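Local structure of Pre-mRNA-splicing factor SAD1 (Saccharomyces cerevisiae, 4MSX) at residues D218-F223 with S281-S286; I345-L350 with L375-N380; V398-E403 with K471-Q476. The protein is a catalytically inactive relative of ubiquitin-specific proteases that promotes assembly of U4 snRNA into the U4/U6 snRNP and is required for pre-mRNA splicing. One frame throughout, in Å; residues are numbered along the deposited sequence. Where two conformers were deposited one is given.

In the fold
All three interactions lie in the ubiquitin-specific protease-like part of the chain. Interaction 1 comes first. It closes a mostly helical stretch, joining the loop before helix 222-234 to the start of helix 282-292. Interaction 2 follows, closes a loop of 24 residues and sets helix 347-350 against strand 374-379. Interaction 3 opens after interaction 2 has closed and joins strand 397-399 and the residue after it to strand 472-480, across 67 mostly strand and loop residues. The three run in series; none nests in or crosses another. Interactions 2 and 3 touch, with centres about 7 Å apart, and share two sheets. Interaction 1 lies apart, its centre about 32 Å from that of interaction 2.

Interaction 1: residues D218-F223 with S281-S286; sequences DNQGEF and SNDLKS
This is a small polar contact between Q220 and the N-terminal end of helix 282-292, where two helices begin in the helical part of the domain, probably the thumb of the USP fold. Q220 lies in the loop just before helix 222-234. S281 is the N-cap of helix 282-292. The Q220 chain is extended beyond CG, and its amide reaches the cap. S281 OG donates to Q220 OE1. The deposited distance between S281 OG and Q220 OE1 is 2.4 Å, which is very short. Q220 also has two deposited conformers, so the exact geometry of this bond is doubtful.

With S281 OG anti to the backbone N (chi1 168°), it turns back to the helix start and accepts from L284 N at 3.0 Å, with an N-H...O angle of 170°. Next to the cap, Q220 NE2 lies 3.4 Å from D283 OD2. The amide and carboxylate planes stand 85° apart.

Other side chains place the contact. F223 packs on helices 247-256 and 266-280. L284 packs on H211 and F212 of helix 206-214. D218 forms a salt bridge with K225, and E222 with both R226 and R256.

With an alanine at S281, the hydroxyl is gone; L284 N would probably lose its capping acceptor, and Q220 OE1 its donor. One hydroxyl thus has two partners. It accepts from the helix start and, as modelled, donates to the Q220 amide, which would link the cap to the loop before helix 222-234.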
ATOM      1  N   ASP A 218      19.174   2.812  -2.332  1.00 56.06           N
ATOM      2  CA  ASP A 218      19.926   2.756  -3.601  1.00 68.69           C
ATOM      3  C   ASP A 218      20.827   1.516  -3.748  1.00 58.64           C
ATOM      4  O   ASP A 218      21.260   1.154  -4.851  1.00 62.31           O
ATOM      5  CB  ASP A 218      20.767   4.016  -3.760  1.00 65.84           C
ATOM      6  CG  ASP A 218      19.922   5.264  -3.836  1.00 84.59           C
ATOM      7  OD1 ASP A 218      19.205   5.436  -4.855  1.00 87.87           O
ATOM      8  OD2 ASP A 218      19.977   6.072  -2.879  1.00 88.64           O
ATOM      9  N   ASN A 219      21.081   0.862  -2.626  1.00 57.04           N
ATOM     10  CA  ASN A 219      21.895  -0.342  -2.584  1.00 66.60           C
ATOM     11  C   ASN A 219      21.123  -1.686  -2.416  1.00 77.14           C
ATOM     12  O   ASN A 219      21.765  -2.722  -2.207  1.00 68.87           O
ATOM     13  CB  ASN A 219      22.878  -0.177  -1.425  1.00 69.94           C
ATOM     14  CG  ASN A 219      22.191   0.382  -0.182  1.00 89.77           C
ATOM     15  OD1 ASN A 219      21.779   1.557  -0.156  1.00 83.59           O
ATOM     16  ND2 ASN A 219      22.021  -0.466   0.835  1.00 83.29           N
ATOM     17  N   GLN A 220      19.784  -1.705  -2.510  1.00 59.95           N
ATOM     18  CA  GLN A 220      19.047  -2.938  -2.284  0.69 57.42           C
ATOM     19  C   GLN A 220      18.270  -3.416  -3.563  1.00 58.90           C
ATOM     20  O   GLN A 220      17.379  -4.260  -3.463  1.00 56.44           O
ATOM     21  CB  GLN A 220      18.136  -2.839  -0.994  0.69 54.16           C
ATOM     22  CG  GLN A 220      18.865  -2.444   0.358  0.69 49.71           C
ATOM     23  CD  GLN A 220      18.068  -2.775   1.691  0.69 50.70           C
ATOM     24  OE1 GLN A 220      17.424  -3.797   1.797  0.69 43.66           O
ATOM     25  NE2 GLN A 220      18.166  -1.907   2.693  0.69 52.74           N
ATOM     26  N   GLY A 221      18.626  -2.909  -4.754  1.00 52.00           N
ATOM     27  CA  GLY A 221      17.976  -3.322  -6.005  1.00 50.91           C
ATOM     28  C   GLY A 221      16.740  -2.490  -6.398  1.00 38.89           C
ATOM     29  O   GLY A 221      16.168  -1.807  -5.542  1.00 39.99           O
ATOM     30  N   GLU A 222      16.331  -2.564  -7.659  1.00 36.02           N
ATOM     31  CA  GLU A 222      15.254  -1.732  -8.198  1.00 41.88           C
ATOM     32  C   GLU A 222      13.825  -1.950  -7.526  1.00 34.53           C
ATOM     33  O   GLU A 222      13.104  -0.986  -7.263  1.00 34.30           O
ATOM     34  CB  GLU A 222      15.103  -1.987  -9.666  1.00 40.87           C
ATOM     35  CG  GLU A 222      14.025  -1.121 -10.275  1.00 46.74           C
ATOM     36  CD  GLU A 222      14.197  -0.859 -11.765  1.00 71.06           C
ATOM     37  OE1 GLU A 222      15.113  -1.456 -12.390  1.00 77.24           O
ATOM     38  OE2 GLU A 222      13.396  -0.054 -12.312  1.00 65.25           O
ATOM     39  N   PHE A 223      13.465  -3.199  -7.270  1.00 33.14           N
ATOM     40  CA  PHE A 223      12.154  -3.473  -6.610  1.00 28.07           C
ATOM     41  C   PHE A 223      12.067  -2.698  -5.260  1.00 30.00           C
ATOM     42  O   PHE A 223      11.087  -1.965  -4.998  1.00 30.29           O
ATOM     43  CB  PHE A 223      11.992  -4.947  -6.352  1.00 32.65           C
ATOM     44  CG  PHE A 223      10.883  -5.239  -5.374  1.00 28.35           C
ATOM     45  CD1 PHE A 223       9.551  -5.078  -5.767  1.00 24.58           C
ATOM     46  CD2 PHE A 223      11.170  -5.613  -4.069  1.00 29.79           C
ATOM     47  CE1 PHE A 223       8.482  -5.335  -4.839  1.00 24.95           C
ATOM     48  CE2 PHE A 223      10.131  -5.868  -3.133  1.00 29.35           C
ATOM     49  CZ  PHE A 223       8.773  -5.721  -3.530  1.00 30.34           C
ATOM     50  N   SER A 281      15.671  -7.789   0.643  1.00 33.59           N
ATOM     51  CA  SER A 281      16.225  -6.865   1.654  1.00 37.87           C
ATOM     52  C   SER A 281      16.402  -7.604   2.951  1.00 42.09           C
ATOM     53  O   SER A 281      15.414  -8.029   3.570  1.00 35.32           O
ATOM     54  CB  SER A 281      15.305  -5.664   1.889  1.00 37.93           C
ATOM     55  OG  SER A 281      15.721  -4.906   3.078  1.00 33.44           O
ATOM     56  N   ASN A 282      17.644  -7.769   3.403  1.00 39.66           N
ATOM     57  CA  ASN A 282      17.826  -8.458   4.686  1.00 40.91           C
ATOM     58  C   ASN A 282      17.268  -7.653   5.839  1.00 34.57           C
ATOM     59  O   ASN A 282      16.710  -8.233   6.784  1.00 34.92           O
ATOM     60  CB  ASN A 282      19.301  -8.831   4.920  1.00 46.89           C
ATOM     61  CG  ASN A 282      19.762  -9.943   3.994  1.00 69.48           C
ATOM     62  OD1 ASN A 282      19.025 -10.911   3.744  1.00 68.88           O
ATOM     63  ND2 ASN A 282      20.973  -9.802   3.452  1.00 85.54           N
ATOM     64  N   ASP A 283      17.431  -6.329   5.776  1.00 35.15           N
ATOM     65  CA  ASP A 283      16.918  -5.404   6.806  1.00 38.50           C
ATOM     66  C   ASP A 283      15.369  -5.544   6.946  1.00 32.98           C
ATOM     67  O   ASP A 283      14.809  -5.698   8.068  1.00 30.46           O
ATOM     68  CB  ASP A 283      17.175  -3.926   6.395  1.00 41.20           C
ATOM     69  CG  ASP A 283      18.630  -3.527   6.399  1.00 67.11           C
ATOM     70  OD1 ASP A 283      19.522  -4.335   6.801  1.00 53.70           O
ATOM     71  OD2 ASP A 283      18.871  -2.351   6.013  1.00 61.91           O
ATOM     72  N   LEU A 284      14.664  -5.427   5.811  1.00 31.97           N
ATOM     73  CA  LEU A 284      13.188  -5.512   5.876  1.00 26.87           C
ATOM     74  C   LEU A 284      12.758  -6.935   6.189  1.00 28.82           C
ATOM     75  O   LEU A 284      11.750  -7.148   6.845  1.00 27.35           O
ATOM     76  CB  LEU A 284      12.545  -5.034   4.557  1.00 29.56           C
ATOM     77  CG  LEU A 284      12.692  -3.497   4.427  1.00 33.11           C
ATOM     78  CD1 LEU A 284      12.691  -3.023   2.960  1.00 31.33           C
ATOM     79  CD2 LEU A 284      11.637  -2.751   5.254  1.00 35.48           C
ATOM     80  N   LYS A 285      13.500  -7.924   5.715  1.00 28.80           N
ATOM     81  CA  LYS A 285      13.180  -9.283   6.076  1.00 30.19           C
ATOM     82  C   LYS A 285      13.181  -9.461   7.589  1.00 35.91           C
ATOM     83  O   LYS A 285      12.266 -10.070   8.171  1.00 29.97           O
ATOM     84  CB  LYS A 285      14.181 -10.242   5.444  1.00 32.64           C
ATOM     85  CG  LYS A 285      13.968 -11.711   5.842  1.00 37.43           C
ATOM     86  CD  LYS A 285      15.107 -12.524   5.258  1.00 46.02           C
ATOM     87  CE  LYS A 285      15.025 -14.000   5.590  1.00 60.72           C
ATOM     88  NZ  LYS A 285      16.160 -14.738   4.943  1.00 70.36           N
ATOM     89  N   SER A 286      14.220  -8.935   8.252  1.00 29.33           N
ATOM     90  CA  SER A 286      14.268  -9.090   9.704  1.00 31.37           C
ATOM     91  C   SER A 286      13.131  -8.323  10.375  1.00 26.91           C
ATOM     92  O   SER A 286      12.571  -8.787  11.347  1.00 30.25           O
ATOM     93  CB  SER A 286      15.666  -8.619  10.223  1.00 35.54           C
ATOM     94  OG  SER A 286      15.769  -7.203  10.073  1.00 41.24           O
TER

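Interaction 2: residues I345-L350 with L375-N380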
ATOM      1  N   ILE A 345     -21.563 -14.842  12.419  1.00 29.71           N
ATOM      2  CA  ILE A 345     -20.633 -15.468  13.338  1.00 30.08           C
ATOM      3  C   ILE A 345     -19.712 -14.424  13.934  1.00 34.83           C
ATOM      4  O   ILE A 345     -19.303 -13.480  13.240  1.00 33.33           O
ATOM      5  CB  ILE A 345     -19.802 -16.566  12.645  1.00 33.61           C
ATOM      6  CG1 ILE A 345     -19.112 -17.399  13.733  1.00 37.26           C
ATOM      7  CG2 ILE A 345     -18.739 -15.959  11.653  1.00 32.98           C
ATOM      8  CD1 ILE A 345     -18.543 -18.675  13.268  1.00 42.16           C
ATOM      9  N   ASN A 346     -19.366 -14.551  15.212  1.00 30.83           N
ATOM     10  CA  ASN A 346     -18.478 -13.562  15.811  1.00 30.15           C
ATOM     11  C   ASN A 346     -17.040 -13.976  15.547  1.00 30.33           C
ATOM     12  O   ASN A 346     -16.714 -15.182  15.524  1.00 30.48           O
ATOM     13  CB  ASN A 346     -18.676 -13.457  17.328  1.00 35.56           C
ATOM     14  CG  ASN A 346     -18.069 -12.153  17.901  1.00 38.52           C
ATOM     15  OD1 ASN A 346     -16.863 -12.073  18.186  1.00 35.85           O
ATOM     16  ND2 ASN A 346     -18.905 -11.117  18.039  1.00 41.24           N
ATOM     17  N   ILE A 347     -16.169 -12.995  15.360  1.00 30.14           N
ATOM     18  CA  ILE A 347     -14.759 -13.302  15.177  1.00 31.05           C
ATOM     19  C   ILE A 347     -14.193 -14.130  16.331  1.00 39.36           C
ATOM     20  O   ILE A 347     -13.324 -14.945  16.114  1.00 30.33           O
ATOM     21  CB  ILE A 347     -13.902 -11.990  14.956  1.00 28.79           C
ATOM     22  CG1 ILE A 347     -12.485 -12.356  14.445  1.00 31.43           C
ATOM     23  CG2 ILE A 347     -13.825 -11.146  16.229  1.00 30.78           C
ATOM     24  CD1 ILE A 347     -11.753 -11.143  13.806  1.00 35.87           C
ATOM     25  N   THR A 348     -14.686 -13.960  17.568  1.00 30.69           N
ATOM     26  CA  THR A 348     -14.073 -14.701  18.696  1.00 31.59           C
ATOM     27  C   THR A 348     -14.378 -16.189  18.515  1.00 32.24           C
ATOM     28  O   THR A 348     -13.602 -17.056  18.915  1.00 36.69           O
ATOM     29  CB  THR A 348     -14.643 -14.246  20.064  1.00 39.45           C
ATOM     30  OG1 THR A 348     -16.071 -14.321  19.996  1.00 42.39           O
ATOM     31  CG2 THR A 348     -14.222 -12.843  20.370  1.00 41.57           C
ATOM     32  N   LYS A 349     -15.506 -16.482  17.888  1.00 31.43           N
ATOM     33  CA  LYS A 349     -15.871 -17.855  17.680  1.00 36.49           C
ATOM     34  C   LYS A 349     -15.015 -18.467  16.556  1.00 43.57           C
ATOM     35  O   LYS A 349     -14.728 -19.656  16.569  1.00 35.30           O
ATOM     36  CB  LYS A 349     -17.372 -17.955  17.366  1.00 41.61           C
ATOM     37  CG  LYS A 349     -17.813 -19.344  16.924  1.00 58.00           C
ATOM     38  CD  LYS A 349     -19.077 -19.796  17.664  1.00 85.03           C
ATOM     39  CE  LYS A 349     -19.669 -21.079  17.068  1.00 71.56           C
ATOM     40  NZ  LYS A 349     -20.700 -21.701  17.962  1.00 92.42           N
ATOM     41  N   LEU A 350     -14.602 -17.670  15.563  1.00 34.92           N
ATOM     42  CA  LEU A 350     -13.681 -18.209  14.528  1.00 33.79           C
ATOM     43  C   LEU A 350     -12.336 -18.552  15.177  1.00 30.32           C
ATOM     44  O   LEU A 350     -11.614 -19.402  14.709  1.00 42.62           O
ATOM     45  CB  LEU A 350     -13.486 -17.184  13.383  1.00 28.81           C
ATOM     46  CG  LEU A 350     -14.742 -16.869  12.549  1.00 29.34           C
ATOM     47  CD1 LEU A 350     -14.481 -15.672  11.561  1.00 29.46           C
ATOM     48  CD2 LEU A 350     -15.244 -18.107  11.791  1.00 30.17           C
ATOM     49  N   LEU A 375      -0.993  -8.980  13.664  1.00 26.99           N
ATOM     50  CA  LEU A 375      -1.647 -10.265  13.369  1.00 26.69           C
ATOM     51  C   LEU A 375      -2.631  -9.985  12.250  1.00 25.84           C
ATOM     52  O   LEU A 375      -3.537  -9.146  12.393  1.00 26.71           O
ATOM     53  CB  LEU A 375      -2.369 -10.742  14.659  1.00 28.91           C
ATOM     54  CG  LEU A 375      -3.094 -12.095  14.633  1.00 36.45           C
ATOM     55  CD1 LEU A 375      -2.144 -13.210  14.157  1.00 31.76           C
ATOM     56  CD2 LEU A 375      -3.654 -12.398  16.055  1.00 35.76           C
ATOM     57  N   ILE A 376      -2.413 -10.650  11.114  1.00 26.26           N
ATOM     58  CA  ILE A 376      -3.202 -10.400   9.909  1.00 22.35           C
ATOM     59  C   ILE A 376      -4.106 -11.599   9.657  1.00 25.37           C
ATOM     60  O   ILE A 376      -3.611 -12.740   9.512  1.00 24.69           O
ATOM     61  CB  ILE A 376      -2.252 -10.216   8.696  1.00 27.39           C
ATOM     62  CG1 ILE A 376      -1.212  -9.148   9.013  1.00 24.03           C
ATOM     63  CG2 ILE A 376      -3.102  -9.857   7.417  1.00 24.94           C
ATOM     64  CD1 ILE A 376      -0.100  -8.983   7.883  1.00 26.89           C
ATOM     65  N   PHE A 377      -5.408 -11.348   9.611  1.00 22.74           N
ATOM     66  CA  PHE A 377      -6.370 -12.424   9.367  1.00 23.45           C
ATOM     67  C   PHE A 377      -6.872 -12.315   7.948  1.00 26.03           C
ATOM     68  O   PHE A 377      -7.061 -11.215   7.431  1.00 25.49           O
ATOM     69  CB  PHE A 377      -7.620 -12.248  10.224  1.00 24.15           C
ATOM     70  CG  PHE A 377      -7.366 -12.380  11.717  1.00 26.03           C
ATOM     71  CD1 PHE A 377      -6.496 -13.345  12.201  1.00 30.53           C
ATOM     72  CD2 PHE A 377      -8.027 -11.551  12.607  1.00 30.16           C
ATOM     73  CE1 PHE A 377      -6.281 -13.500  13.587  1.00 32.81           C
ATOM     74  CE2 PHE A 377      -7.804 -11.678  14.013  1.00 34.02           C
ATOM     75  CZ  PHE A 377      -6.929 -12.629  14.483  1.00 28.46           C
ATOM     76  N   HIS A 378      -7.192 -13.458   7.389  1.00 21.35           N
ATOM     77  CA  HIS A 378      -7.893 -13.520   6.091  1.00 25.47           C
ATOM     78  C   HIS A 378      -9.183 -14.333   6.322  1.00 25.66           C
ATOM     79  O   HIS A 378      -9.121 -15.425   6.899  1.00 27.54           O
ATOM     80  CB  HIS A 378      -7.004 -14.271   5.111  1.00 24.79           C
ATOM     81  CG  HIS A 378      -7.734 -14.888   3.942  1.00 25.26           C
ATOM     82  ND1 HIS A 378      -7.606 -16.224   3.620  1.00 27.21           N
ATOM     83  CD2 HIS A 378      -8.532 -14.338   2.991  1.00 28.62           C
ATOM     84  CE1 HIS A 378      -8.325 -16.481   2.531  1.00 28.14           C
ATOM     85  NE2 HIS A 378      -8.856 -15.348   2.104  1.00 25.84           N
ATOM     86  N   PHE A 379     -10.316 -13.823   5.862  1.00 25.45           N
ATOM     87  CA  PHE A 379     -11.604 -14.574   5.984  1.00 25.78           C
ATOM     88  C   PHE A 379     -11.822 -15.290   4.687  1.00 27.55           C
ATOM     89  O   PHE A 379     -11.845 -14.662   3.632  1.00 28.31           O
ATOM     90  CB  PHE A 379     -12.724 -13.618   6.322  1.00 23.87           C
ATOM     91  CG  PHE A 379     -12.467 -12.924   7.642  1.00 26.87           C
ATOM     92  CD1 PHE A 379     -12.790 -13.555   8.852  1.00 30.67           C
ATOM     93  CD2 PHE A 379     -11.794 -11.717   7.682  1.00 26.39           C
ATOM     94  CE1 PHE A 379     -12.480 -12.930  10.088  1.00 29.26           C
ATOM     95  CE2 PHE A 379     -11.463 -11.095   8.899  1.00 28.07           C
ATOM     96  CZ  PHE A 379     -11.814 -11.698  10.096  1.00 28.24           C
ATOM     97  N   ASN A 380     -11.977 -16.611   4.745  1.00 26.68           N
ATOM     98  CA  ASN A 380     -11.877 -17.381   3.499  1.00 26.43           C
ATOM     99  C   ASN A 380     -13.190 -17.303   2.721  1.00 28.79           C
ATOM    100  O   ASN A 380     -13.999 -18.218   2.785  1.00 30.54           O
ATOM    101  CB  ASN A 380     -11.540 -18.823   3.816  1.00 31.64           C
ATOM    102  CG  ASN A 380     -11.199 -19.611   2.558  1.00 43.23           C
ATOM    103  OD1 ASN A 380     -10.993 -19.018   1.490  1.00 41.42           O
ATOM    104  ND2 ASN A 380     -11.136 -20.930   2.669  1.00 40.24           N
TER
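The backbones of I345-L350 and L375-N380 stay well apart, with L350 CA and F379 CA nearest at 9.5 Å, so side chains alone make the contact. I347 touches both rings. Its CG1 is anti to the backbone N (chi1 -167°) and the chain runs on extended, which sends CD1 out between the two. I347 CD1 lies 3.8 Å from F379 CZ and 3.9 Å from F377 CD2. L350 CD1 comes to the same F379 ring, 3.7 Å from F379 CE1. Both methyls meet F379 at its edge, near the ring plane. I347 crosses both phenylalanines at about a right angle.

The helix side begins with an N-cap. N346 OD1 accepts from T348 N at 2.9 Å, in the carbonyl plane on a lone pair, which closes an Asx turn. T348 OG1 also bonds to N346 OD1, at 3.0 Å, but from above that plane. This start of helix 347-350 follows strand 344-346, which pairs in parallel with strand 397-399. I347 and L350 of this helix face the mixed sheet, probably the palm of the USP fold.

The rings have further neighbours in the sheet. F377 packs on L323 and L325 and meets the ring of W478. F379 also packs on L325, and on V398, T473 and Q476.

Interaction 3: residues V398-E403 with K471-Q476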
ATOM      1  N   VAL A 398     -19.491 -11.571   9.380  1.00 32.16           N
ATOM      2  CA  VAL A 398     -18.498 -11.678  10.445  1.00 27.74           C
ATOM      3  C   VAL A 398     -18.554 -10.459  11.371  1.00 33.11           C
ATOM      4  O   VAL A 398     -18.299  -9.298  10.963  1.00 31.82           O
ATOM      5  CB  VAL A 398     -17.010 -11.833   9.882  1.00 29.46           C
ATOM      6  CG1 VAL A 398     -16.027 -11.894  11.040  1.00 32.53           C
ATOM      7  CG2 VAL A 398     -16.879 -13.063   9.032  1.00 32.35           C
ATOM      8  N   GLU A 399     -18.894 -10.728  12.626  1.00 28.83           N
ATOM      9  CA  GLU A 399     -19.043  -9.677  13.629  1.00 35.41           C
ATOM     10  C   GLU A 399     -17.768  -9.454  14.432  1.00 30.76           C
ATOM     11  O   GLU A 399     -17.168 -10.401  14.922  1.00 35.31           O
ATOM     12  CB  GLU A 399     -20.234 -10.031  14.541  1.00 36.59           C
ATOM     13  CG  GLU A 399     -21.487 -10.028  13.636  1.00 42.31           C
ATOM     14  CD  GLU A 399     -22.719 -10.668  14.215  1.00 51.43           C
ATOM     15  OE1 GLU A 399     -23.745 -10.634  13.486  1.00 56.83           O
ATOM     16  OE2 GLU A 399     -22.674 -11.199  15.346  1.00 47.83           O
ATOM     17  N   PHE A 400     -17.369  -8.196  14.577  1.00 27.37           N
ATOM     18  CA  PHE A 400     -16.172  -7.881  15.325  1.00 31.07           C
ATOM     19  C   PHE A 400     -16.314  -6.445  15.826  1.00 29.99           C
ATOM     20  O   PHE A 400     -17.077  -5.661  15.261  1.00 37.40           O
ATOM     21  CB  PHE A 400     -14.916  -8.019  14.444  1.00 31.24           C
ATOM     22  CG  PHE A 400     -14.960  -7.146  13.188  1.00 28.25           C
ATOM     23  CD1 PHE A 400     -14.555  -5.837  13.251  1.00 30.30           C
ATOM     24  CD2 PHE A 400     -15.423  -7.663  11.984  1.00 32.32           C
ATOM     25  CE1 PHE A 400     -14.561  -5.014  12.078  1.00 29.47           C
ATOM     26  CE2 PHE A 400     -15.466  -6.871  10.806  1.00 29.16           C
ATOM     27  CZ  PHE A 400     -15.022  -5.522  10.882  1.00 28.84           C
ATOM     28  N   SER A 401     -15.575  -6.121  16.865  1.00 33.63           N
ATOM     29  CA  SER A 401     -15.515  -4.752  17.382  1.00 40.00           C
ATOM     30  C   SER A 401     -14.083  -4.323  17.242  1.00 42.81           C
ATOM     31  O   SER A 401     -13.356  -4.846  16.388  1.00 41.56           O
ATOM     32  CB  SER A 401     -15.946  -4.708  18.866  1.00 43.62           C
ATOM     33  OG  SER A 401     -15.007  -5.406  19.686  1.00 46.16           O
ATOM     34  N   SER A 402     -13.622  -3.398  18.068  1.00 36.39           N
ATOM     35  CA  SER A 402     -12.275  -2.901  17.819  1.00 39.18           C
ATOM     36  C   SER A 402     -11.236  -3.565  18.691  1.00 36.83           C
ATOM     37  O   SER A 402     -10.059  -3.274  18.557  1.00 32.60           O
ATOM     38  CB  SER A 402     -12.228  -1.374  17.895  1.00 55.98           C
ATOM     39  OG  SER A 402     -12.492  -0.822  16.590  1.00 55.81           O
ATOM     40  N   GLU A 403     -11.667  -4.514  19.528  1.00 33.82           N
ATOM     41  CA  GLU A 403     -10.751  -5.189  20.449  1.00 32.15           C
ATOM     42  C   GLU A 403     -10.979  -6.683  20.456  1.00 28.17           C
ATOM     43  O   GLU A 403     -12.094  -7.168  20.239  1.00 37.93           O
ATOM     44  CB  GLU A 403     -11.024  -4.734  21.915  1.00 45.49           C
ATOM     45  CG  GLU A 403     -10.868  -3.259  22.163  1.00 62.80           C
ATOM     46  CD  GLU A 403     -11.101  -2.899  23.637  1.00 84.22           C
ATOM     47  OE1 GLU A 403     -10.185  -2.295  24.248  1.00 73.12           O
ATOM     48  OE2 GLU A 403     -12.192  -3.234  24.177  1.00 69.54           O
ATOM     49  N   LYS A 471     -19.861  -4.328   6.410  1.00 32.81           N
ATOM     50  CA  LYS A 471     -19.375  -4.647   5.046  1.00 30.71           C
ATOM     51  C   LYS A 471     -18.608  -5.954   5.072  1.00 29.15           C
ATOM     52  O   LYS A 471     -18.181  -6.427   6.164  1.00 31.68           O
ATOM     53  CB  LYS A 471     -18.443  -3.505   4.566  1.00 36.87           C
ATOM     54  CG  LYS A 471     -19.206  -2.196   4.399  1.00 48.92           C
ATOM     55  CD  LYS A 471     -18.469  -1.198   3.503  1.00 57.62           C
ATOM     56  CE  LYS A 471     -19.313   0.063   3.255  1.00 71.05           C
ATOM     57  NZ  LYS A 471     -18.542   1.194   2.593  1.00 56.87           N
ATOM     58  N   GLU A 472     -18.374  -6.521   3.895  1.00 30.52           N
ATOM     59  CA  GLU A 472     -17.775  -7.846   3.852  1.00 31.34           C
ATOM     60  C   GLU A 472     -16.242  -7.810   4.068  1.00 33.05           C
ATOM     61  O   GLU A 472     -15.489  -7.606   3.093  1.00 30.85           O
ATOM     62  CB  GLU A 472     -18.075  -8.456   2.511  1.00 27.72           C
ATOM     63  CG  GLU A 472     -17.759  -9.939   2.427  1.00 32.94           C
ATOM     64  CD  GLU A 472     -17.994 -10.525   1.030  1.00 42.79           C
ATOM     65  OE1 GLU A 472     -19.161 -10.553   0.582  1.00 42.17           O
ATOM     66  OE2 GLU A 472     -17.014 -10.970   0.370  1.00 38.64           O
ATOM     67  N   THR A 473     -15.810  -8.073   5.300  1.00 29.79           N
ATOM     68  CA  THR A 473     -14.392  -8.061   5.646  1.00 27.41           C
ATOM     69  C   THR A 473     -13.666  -9.237   4.966  1.00 27.24           C
ATOM     70  O   THR A 473     -14.177 -10.385   4.887  1.00 23.63           O
ATOM     71  CB  THR A 473     -14.154  -8.073   7.190  1.00 29.24           C
ATOM     72  OG1 THR A 473     -12.754  -7.974   7.422  1.00 26.63           O
ATOM     73  CG2 THR A 473     -14.689  -9.397   7.845  1.00 26.07           C
ATOM     74  N   PHE A 474     -12.490  -8.949   4.412  1.00 24.75           N
ATOM     75  CA  PHE A 474     -11.691  -9.980   3.740  1.00 21.38           C
ATOM     76  C   PHE A 474     -10.332 -10.151   4.442  1.00 25.04           C
ATOM     77  O   PHE A 474      -9.890 -11.273   4.674  1.00 25.04           O
ATOM     78  CB  PHE A 474     -11.455  -9.556   2.271  1.00 23.16           C
ATOM     79  CG  PHE A 474     -10.661 -10.552   1.463  1.00 26.99           C
ATOM     80  CD1 PHE A 474     -11.182 -11.812   1.171  1.00 27.89           C
ATOM     81  CD2 PHE A 474      -9.411 -10.200   0.938  1.00 26.41           C
ATOM     82  CE1 PHE A 474     -10.459 -12.728   0.415  1.00 29.76           C
ATOM     83  CE2 PHE A 474      -8.682 -11.122   0.172  1.00 25.88           C
ATOM     84  CZ  PHE A 474      -9.192 -12.367  -0.105  1.00 23.97           C
ATOM     85  N   ILE A 475      -9.635  -9.034   4.709  1.00 22.31           N
ATOM     86  CA  ILE A 475      -8.387  -9.061   5.444  0.60 22.23           C
ATOM     87  C   ILE A 475      -8.410  -8.015   6.551  1.00 23.16           C
ATOM     88  O   ILE A 475      -8.908  -6.911   6.352  1.00 26.66           O
ATOM     89  CB  ILE A 475      -7.174  -8.675   4.494  0.60 24.23           C
ATOM     90  CG1 ILE A 475      -6.703  -9.896   3.725  0.60 27.81           C
ATOM     91  CG2 ILE A 475      -6.005  -8.083   5.308  0.60 26.88           C
ATOM     92  CD1 ILE A 475      -5.798  -9.486   2.556  0.60 28.49           C
ATOM     93  N   GLN A 476      -7.846  -8.347   7.696  1.00 22.11           N
ATOM     94  CA  GLN A 476      -7.742  -7.365   8.783  1.00 19.91           C
ATOM     95  C   GLN A 476      -6.366  -7.377   9.347  1.00 23.32           C
ATOM     96  O   GLN A 476      -5.724  -8.420   9.394  1.00 26.13           O
ATOM     97  CB  GLN A 476      -8.696  -7.706   9.994  1.00 23.93           C
ATOM     98  CG  GLN A 476     -10.157  -7.513   9.588  1.00 25.78           C
ATOM     99  CD  GLN A 476     -11.110  -7.885  10.713  1.00 31.53           C
ATOM    100  OE1 GLN A 476     -10.752  -8.671  11.626  1.00 28.24           O
ATOM    101  NE2 GLN A 476     -12.300  -7.288  10.683  1.00 30.74           N
TER
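V398 packs on T473, and F400 on T473 and Q476, where the end of strand 397-399 and the residue after it lie against strand 472-480 of the large mixed sheet in the USP-like domain. In strand 472-480, F474 and I475 both face V417, a classic beta bulge, and they lie between the two residues that make the contact.

F400 can be followed outward. From CB, its CG sits between the backbone N and the carbonyl carbon (chi1 57°), and this turns the ring toward the strand. CG and CD1 both lie 3.7 Å from Q476 NE2. CD2 is nearer that nitrogen, and CE1 lies 3.5 Å from it. CE2 comes closest to Q476 NE2, at 3.2 Å, and also touches T473 CG2 at 4.0 Å. CZ, the tip, is 3.3 Å from Q476 NE2.

These near-equal distances mean that one amide nitrogen sits over the middle of the ring. The Q476 chain, extended beyond CG, comes from the opposite direction. Its amide plane stands 89° from the ring, with NE2 the atom over the face. The amide is held from outside the two segments: Q476 NE2 is bonded to N416 OD1, and Q476 OE1 to W478 NE1.

T473 divides its two branches. OG1 bonds to N416 OD1, while the methyl faces V398, with T473 CG2 3.9 Å from V398 CB.

Over F400, the Q476 NE2 atom stands 3.1 Å above the ring plane.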